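Local coordinates for PfVFT1 (Plasmodium falciparum, PDB 5JKQ), which probably binds a small solute between the two lobes of a Venus flytrap fold, in the manner of solute-binding proteins, at residues K25-I28 and Q29-E32; I65-V68 and L69-I72; L210-A213 and N214-L218. The protein carries 3 engineered substitutions. All coordinates share one frame; numbering follows the deposited sequence.

Contact 1 of 3, residues K25-I28 and Q29-E32; sequences KELI and QNEE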
loop_
_atom_site.group_PDB
_atom_site.type_symbol
_atom_site.label_atom_id
_atom_site.label_comp_id
_atom_site.label_asym_id
_atom_site.label_seq_id
_atom_site.Cartn_x
_atom_site.Cartn_y
_atom_site.Cartn_z
ATOM N N LYS A 25 9.554 5.020 11.218
ATOM C CA LYS A 25 10.628 4.322 11.910
ATOM C C LYS A 25 10.387 4.340 13.415
ATOM O O LYS A 25 10.536 3.322 14.092
ATOM C CB LYS A 25 11.979 4.955 11.577
ATOM C CG LYS A 25 13.163 4.284 12.253
ATOM C CD LYS A 25 14.478 4.876 11.774
ATOM C CE LYS A 25 15.665 4.213 12.445
ATOM N NZ LYS A 25 16.952 4.722 11.902
ATOM N N GLU A 26 9.998 5.501 13.930
ATOM C CA GLU A 26 9.713 5.643 15.351
ATOM C C GLU A 26 8.483 4.828 15.742
ATOM O O GLU A 26 8.451 4.215 16.810
ATOM C CB GLU A 26 9.513 7.116 15.714
ATOM C CG GLU A 26 9.107 7.338 17.158
ATOM C CD GLU A 26 9.494 8.708 17.675
ATOM O OE1 GLU A 26 10.697 9.045 17.631
ATOM O OE2 GLU A 26 8.596 9.447 18.128
ATOM N N LEU A 27 7.475 4.819 14.873
ATOM C CA LEU A 27 6.242 4.082 15.136
ATOM C C LEU A 27 6.490 2.574 15.167
ATOM O O LEU A 27 5.718 1.822 15.763
ATOM C CB LEU A 27 5.181 4.415 14.086
ATOM C CG LEU A 27 4.487 5.771 14.252
ATOM C CD1 LEU A 27 3.584 6.052 13.068
ATOM C CD2 LEU A 27 3.684 5.831 15.547
ATOM N N ILE A 28 7.569 2.143 14.523
ATOM C CA ILE A 28 7.963 0.740 14.523
ATOM C C ILE A 28 8.776 0.434 15.777
ATOM O O ILE A 28 8.678 -0.656 16.340
ATOM C CB ILE A 28 8.768 0.392 13.251
ATOM C CG1 ILE A 28 7.830 0.389 12.043
ATOM C CG2 ILE A 28 9.446 -0.974 13.374
ATOM C CD1 ILE A 28 8.530 0.405 10.707
ATOM N N GLN A 29 9.567 1.408 16.216
ATOM C CA GLN A 29 10.357 1.270 17.433
ATOM C C GLN A 29 9.475 1.230 18.679
ATOM O O GLN A 29 9.725 0.444 19.592
ATOM C CB GLN A 29 11.362 2.420 17.554
ATOM C CG GLN A 29 12.516 2.355 16.565
ATOM C CD GLN A 29 13.381 3.603 16.586
ATOM O OE1 GLN A 29 12.936 4.679 16.989
ATOM N NE2 GLN A 29 14.627 3.463 16.152
ATOM N N ASN A 30 8.451 2.079 18.719
ATOM C CA ASN A 30 7.612 2.202 19.909
ATOM C C ASN A 30 6.375 1.299 19.879
ATOM O O ASN A 30 5.473 1.448 20.705
ATOM C CB ASN A 30 7.189 3.665 20.104
ATOM C CG ASN A 30 6.317 4.188 18.977
ATOM O OD1 ASN A 30 5.827 3.431 18.144
ATOM N ND2 ASN A 30 6.112 5.499 18.958
ATOM N N GLU A 31 6.333 0.381 18.916
ATOM C CA GLU A 31 5.298 -0.654 18.848
ATOM C C GLU A 31 3.896 -0.124 18.521
ATOM O O GLU A 31 2.952 -0.906 18.431
ATOM C CB GLU A 31 5.232 -1.429 20.173
ATOM C CG GLU A 31 6.579 -1.883 20.718
ATOM C CD GLU A 31 6.464 -2.507 22.100
ATOM O OE1 GLU A 31 5.352 -2.946 22.467
ATOM O OE2 GLU A 31 7.483 -2.556 22.822
ATOM N N GLU A 32 3.750 1.186 18.344
ATOM C CA GLU A 32 2.431 1.769 18.098
ATOM C C GLU A 32 1.805 1.266 16.800
ATOM O O GLU A 32 0.600 1.015 16.743
ATOM C CB GLU A 32 2.509 3.296 18.064
ATOM C CG GLU A 32 2.539 3.947 19.437
ATOM C CD GLU A 32 2.538 5.463 19.368
ATOM O OE1 GLU A 32 1.934 6.021 18.428
ATOM O OE2 GLU A 32 3.144 6.098 20.257
HETATM O O HOH W 1 12.638 7.669 16.660
#
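Backbone bonds close the last turn of helix 14-29: Q29 N donates to K25 O, and N30 N reaches E26 O at 2.9 Å. The chain then leaves the helix at N30, whose short amide suits the place because OD1 can meet a backbone N-H two residues on. Its first torsion (chi1 64°) tucks CG in between the two backbone branches, and OD1 accepts from E32 N at 3.1 Å, the donor lying 42° above the amide plane. OD1 also lies close to two carbonyl oxygens, L27 O at 2.9 Å and E26 O; E32 N is its hydrogen-bond donor. Water joins two more side chains, donating to E26 OE1 at 2.6 Å and to Q29 OE1 at 3.0 Å; long, flexible polar chains suit this partly exposed face. K25 extends fully, and its NZ hydrogen-bonds to N55 OD1 and L53 O. In van der Waals contact, the L27 CD2 methyl meets the carboxylate oxygen E32 OE1 at 3.4 Å and, as an apolar touch, E32 CB at 3.8 Å; the L27 side chain also packs on I109, I110 and T113 of helix 102-118. The arrangement is an Asx turn, here linking the end of helix 14-29 to the start of helix 32-39, with E31 at the N-cap.

Contact 2 of 3, residues I65-V68 and L69-I72; sequences IDDV and LSEI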
loop_
_atom_site.group_PDB
_atom_site.type_symbol
_atom_site.label_atom_id
_atom_site.label_comp_id
_atom_site.label_asym_id
_atom_site.label_seq_id
_atom_site.Cartn_x
_atom_site.Cartn_y
_atom_site.Cartn_z
ATOM N N ILE A 65 13.610 26.405 5.414
ATOM C CA ILE A 65 13.671 25.791 4.093
ATOM C C ILE A 65 12.462 26.208 3.257
ATOM O O ILE A 65 11.338 26.241 3.758
ATOM C CB ILE A 65 13.716 24.247 4.179
ATOM C CG1 ILE A 65 14.704 23.780 5.258
ATOM C CG2 ILE A 65 14.079 23.643 2.829
ATOM C CD1 ILE A 65 16.113 24.334 5.111
ATOM N N ASP A 66 12.696 26.535 1.990
ATOM C CA ASP A 66 11.606 26.844 1.069
ATOM C C ASP A 66 11.076 25.547 0.463
ATOM O O ASP A 66 11.345 25.237 -0.697
ATOM C CB ASP A 66 12.073 27.804 -0.030
ATOM C CG ASP A 66 10.920 28.341 -0.872
ATOM O OD1 ASP A 66 9.780 27.851 -0.722
ATOM O OD2 ASP A 66 11.156 29.256 -1.691
ATOM N N ASP A 67 10.325 24.792 1.260
ATOM C CA ASP A 67 9.794 23.505 0.823
ATOM C C ASP A 67 8.361 23.304 1.311
ATOM O O ASP A 67 7.782 24.187 1.942
ATOM C CB ASP A 67 10.700 22.366 1.311
ATOM C CG ASP A 67 10.730 22.236 2.826
ATOM O OD1 ASP A 67 10.275 23.164 3.527
ATOM O OD2 ASP A 67 11.225 21.198 3.315
ATOM N N VAL A 68 7.797 22.141 1.007
ATOM C CA VAL A 68 6.418 21.830 1.371
ATOM C C VAL A 68 6.241 21.745 2.886
ATOM O O VAL A 68 5.225 22.188 3.418
ATOM C CB VAL A 68 5.963 20.500 0.717
ATOM C CG1 VAL A 68 4.644 19.997 1.311
ATOM C CG2 VAL A 68 5.831 20.680 -0.788
ATOM N N LEU A 69 7.224 21.179 3.581
ATOM C CA LEU A 69 7.094 20.980 5.018
ATOM C C LEU A 69 6.976 22.317 5.742
ATOM O O LEU A 69 6.229 22.436 6.711
ATOM C CB LEU A 69 8.277 20.185 5.576
ATOM C CG LEU A 69 8.097 19.723 7.028
ATOM C CD1 LEU A 69 6.997 18.676 7.133
ATOM C CD2 LEU A 69 9.395 19.187 7.600
ATOM N N SER A 70 7.706 23.321 5.269
ATOM C CA SER A 70 7.644 24.651 5.866
ATOM C C SER A 70 6.246 25.254 5.742
ATOM O O SER A 70 5.807 25.998 6.618
ATOM C CB SER A 70 8.674 25.576 5.221
ATOM O OG SER A 70 9.979 25.278 5.685
ATOM N N GLU A 71 5.549 24.933 4.655
ATOM C CA GLU A 71 4.173 25.383 4.479
ATOM C C GLU A 71 3.269 24.694 5.497
ATOM O O GLU A 71 2.434 25.334 6.139
ATOM C CB GLU A 71 3.682 25.097 3.058
ATOM C CG GLU A 71 4.506 25.766 1.966
ATOM C CD GLU A 71 4.002 25.438 0.573
ATOM O OE1 GLU A 71 2.934 24.800 0.456
ATOM O OE2 GLU A 71 4.675 25.819 -0.407
ATOM N N ILE A 72 3.448 23.385 5.635
ATOM C CA ILE A 72 2.686 22.591 6.593
ATOM C C ILE A 72 2.906 23.116 8.009
ATOM O O ILE A 72 1.963 23.221 8.793
ATOM C CB ILE A 72 3.083 21.097 6.512
ATOM C CG1 ILE A 72 2.637 20.513 5.173
ATOM C CG2 ILE A 72 2.459 20.283 7.650
ATOM C CD1 ILE A 72 3.367 19.247 4.785
HETATM O O HOH W 2 9.402 19.225 2.363
#
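V68 O receives two backbone N-H groups from the following turn: I72 N, 3.1 Å away and nearly straight at 164°, and E71 N, 3.0 Å away but weakly bonded. These bonds belong to the opening turn of the helix. Ahead of it, the side chain of D67 caps the amide of S70. With chi1 at 65° the carboxylate is folded close over its own backbone, and OD1 reaches forward over the first turn to accept at 3.1 Å from S70 N, which approaches from above the carboxylate plane. A short acid suits an N-cap, because it reaches the amide three residues on and its negative charge should be favoured by the helix dipole. S70 answers with its hydroxyl: OG donates to I65 O at 2.5 Å, in the carbonyl plane and on a lone pair, tying the helix back to the loop before it. The other carboxylate oxygen, D67 OD2, forms a salt bridge with R15, and a water weakly bonded to OD2 also accepts from L69 N at 3.2 Å. On another face V68 CG1 touches I72 CD1 at 3.8 Å; both residues are beta-branched and apolar, suited to packing on L16 and H145. Through R15 and L16, and a backbone hydrogen bond between V68 and K12, the start of helix 68-75, which runs on to strand 77-83, lies against the first turn of helix 14-29.

Contact 3 of 3, residues L210-A213 and N214-L218; sequences LTEA and NCNAL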
loop_
_atom_site.group_PDB
_atom_site.type_symbol
_atom_site.label_atom_id
_atom_site.label_comp_id
_atom_site.label_asym_id
_atom_site.label_seq_id
_atom_site.Cartn_x
_atom_site.Cartn_y
_atom_site.Cartn_z
ATOM N N LEU A 210 -8.688 -12.423 -7.314
ATOM C CA LEU A 210 -9.803 -11.598 -6.866
ATOM C C LEU A 210 -9.559 -10.135 -7.222
ATOM O O LEU A 210 -10.502 -9.378 -7.447
ATOM C CB LEU A 210 -10.017 -11.755 -5.359
ATOM C CG LEU A 210 -11.160 -10.943 -4.745
ATOM C CD1 LEU A 210 -12.483 -11.222 -5.446
ATOM C CD2 LEU A 210 -11.278 -11.243 -3.261
ATOM N N THR A 211 -8.286 -9.751 -7.273
ATOM C CA THR A 211 -7.895 -8.397 -7.647
ATOM C C THR A 211 -6.764 -8.437 -8.666
ATOM O O THR A 211 -6.114 -9.467 -8.843
ATOM C CB THR A 211 -7.433 -7.574 -6.428
ATOM O OG1 THR A 211 -6.163 -8.058 -5.974
ATOM C CG2 THR A 211 -8.449 -7.658 -5.294
ATOM N N GLU A 212 -6.531 -7.310 -9.328
ATOM C CA GLU A 212 -5.427 -7.194 -10.272
ATOM C C GLU A 212 -4.091 -7.347 -9.552
ATOM O O GLU A 212 -3.151 -7.940 -10.083
ATOM C CB GLU A 212 -5.485 -5.849 -11.001
ATOM C CG GLU A 212 -4.427 -5.681 -12.082
ATOM C CD GLU A 212 -4.573 -4.376 -12.844
ATOM O OE1 GLU A 212 -5.223 -3.446 -12.322
ATOM O OE2 GLU A 212 -4.038 -4.281 -13.969
ATOM N N ALA A 213 -4.015 -6.812 -8.336
ATOM C CA ALA A 213 -2.787 -6.856 -7.552
ATOM C C ALA A 213 -2.408 -8.290 -7.193
ATOM O O ALA A 213 -1.226 -8.615 -7.095
ATOM C CB ALA A 213 -2.935 -6.020 -6.293
ATOM N N ASN A 214 -3.411 -9.143 -6.988
ATOM C CA ASN A 214 -3.163 -10.553 -6.699
ATOM C C ASN A 214 -2.433 -11.229 -7.856
ATOM O O ASN A 214 -1.422 -11.903 -7.654
ATOM C CB ASN A 214 -4.472 -11.301 -6.418
ATOM C CG ASN A 214 -5.069 -10.980 -5.051
ATOM O OD1 ASN A 214 -6.283 -10.818 -4.925
ATOM N ND2 ASN A 214 -4.227 -10.903 -4.023
ATOM N N CYS A 215 -2.952 -11.053 -9.068
ATOM C CA CYS A 215 -2.345 -11.645 -10.254
ATOM C C CYS A 215 -0.971 -11.050 -10.549
ATOM O O CYS A 215 -0.081 -11.748 -11.037
ATOM C CB CYS A 215 -3.258 -11.471 -11.469
ATOM S SG CYS A 215 -4.486 -12.785 -11.657
ATOM N N ASN A 216 -0.799 -9.768 -10.250
ATOM C CA ASN A 216 0.473 -9.096 -10.494
ATOM C C ASN A 216 1.602 -9.674 -9.647
ATOM O O ASN A 216 2.732 -9.809 -10.117
ATOM C CB ASN A 216 0.343 -7.594 -10.228
ATOM C CG ASN A 216 0.008 -6.804 -11.483
ATOM O OD1 ASN A 216 0.536 -7.073 -12.561
ATOM N ND2 ASN A 216 -0.874 -5.820 -11.344
ATOM N N ALA A 217 1.293 -10.017 -8.403
ATOM C CA ALA A 217 2.290 -10.581 -7.500
ATOM C C ALA A 217 2.841 -11.896 -8.047
ATOM O O ALA A 217 4.001 -12.233 -7.812
ATOM C CB ALA A 217 1.694 -10.788 -6.116
ATOM N N LEU A 218 2.008 -12.628 -8.781
ATOM C CA LEU A 218 2.423 -13.897 -9.376
ATOM C C LEU A 218 2.939 -13.714 -10.799
ATOM O O LEU A 218 3.732 -14.523 -11.283
ATOM C CB LEU A 218 1.265 -14.899 -9.370
ATOM C CG LEU A 218 1.165 -15.767 -8.113
ATOM C CD1 LEU A 218 0.371 -15.063 -7.025
ATOM C CD2 LEU A 218 0.561 -17.119 -8.445
#
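A capping box opens helix 212-222, the helix that links strands 206-209 and 227-229 in a beta-alpha-beta unit. T211 is the N-cap: its OG1, turned inward over the main chain (chi1 71°), accepts from N214 N at 3.1 Å. The reciprocal bond, from T211 N to N214 OD1, is weak at 3.3 Å. N214 can reach back because its CG lies beside its own backbone N (chi1 -74°), and this brings OD1 to 3.0 Å from T211 OG1 as the two side chains cross. N214 ND2, on the other branch of the amide, hydrogen-bonds to N179 OD1 on strand 175-184 and to S254 OG just past strand 250-253. E212, the residue after the cap, and N216 one turn later run alongside each other, E212 CG lying 3.6 Å from N216 ND2 with carboxylate and amide planes 22° apart, while N216 N bonds to E212 O. C215 is joined by a disulfide to C209 at the end of strand 206-209. T211 OG1 thus satisfies the N214 amide, and N214 OD1 weakly that of T211; the acid of E212 is probably favoured at this positive helix end, and the disulfide fixes the strand-to-helix turn covalently.

In the fold
All three contacts are local turns at helix ends, following one another in sequence but not touching. Contact 1 is where helix 14-29 ends, while contact 2 starts helix 68-75 and packs on the beginning of that same helix 14-29. The two lie in one lobe, about 25 Å apart from centre to centre and about 14 Å between nearest atoms. Contact 3 belongs to the other lobe, across the chain's centre: its centre is about 30 Å from that of contact 1 and about 38 Å from that of contact 2. The three thus sample both lobes of the flytrap, and none of them is known to bind solute.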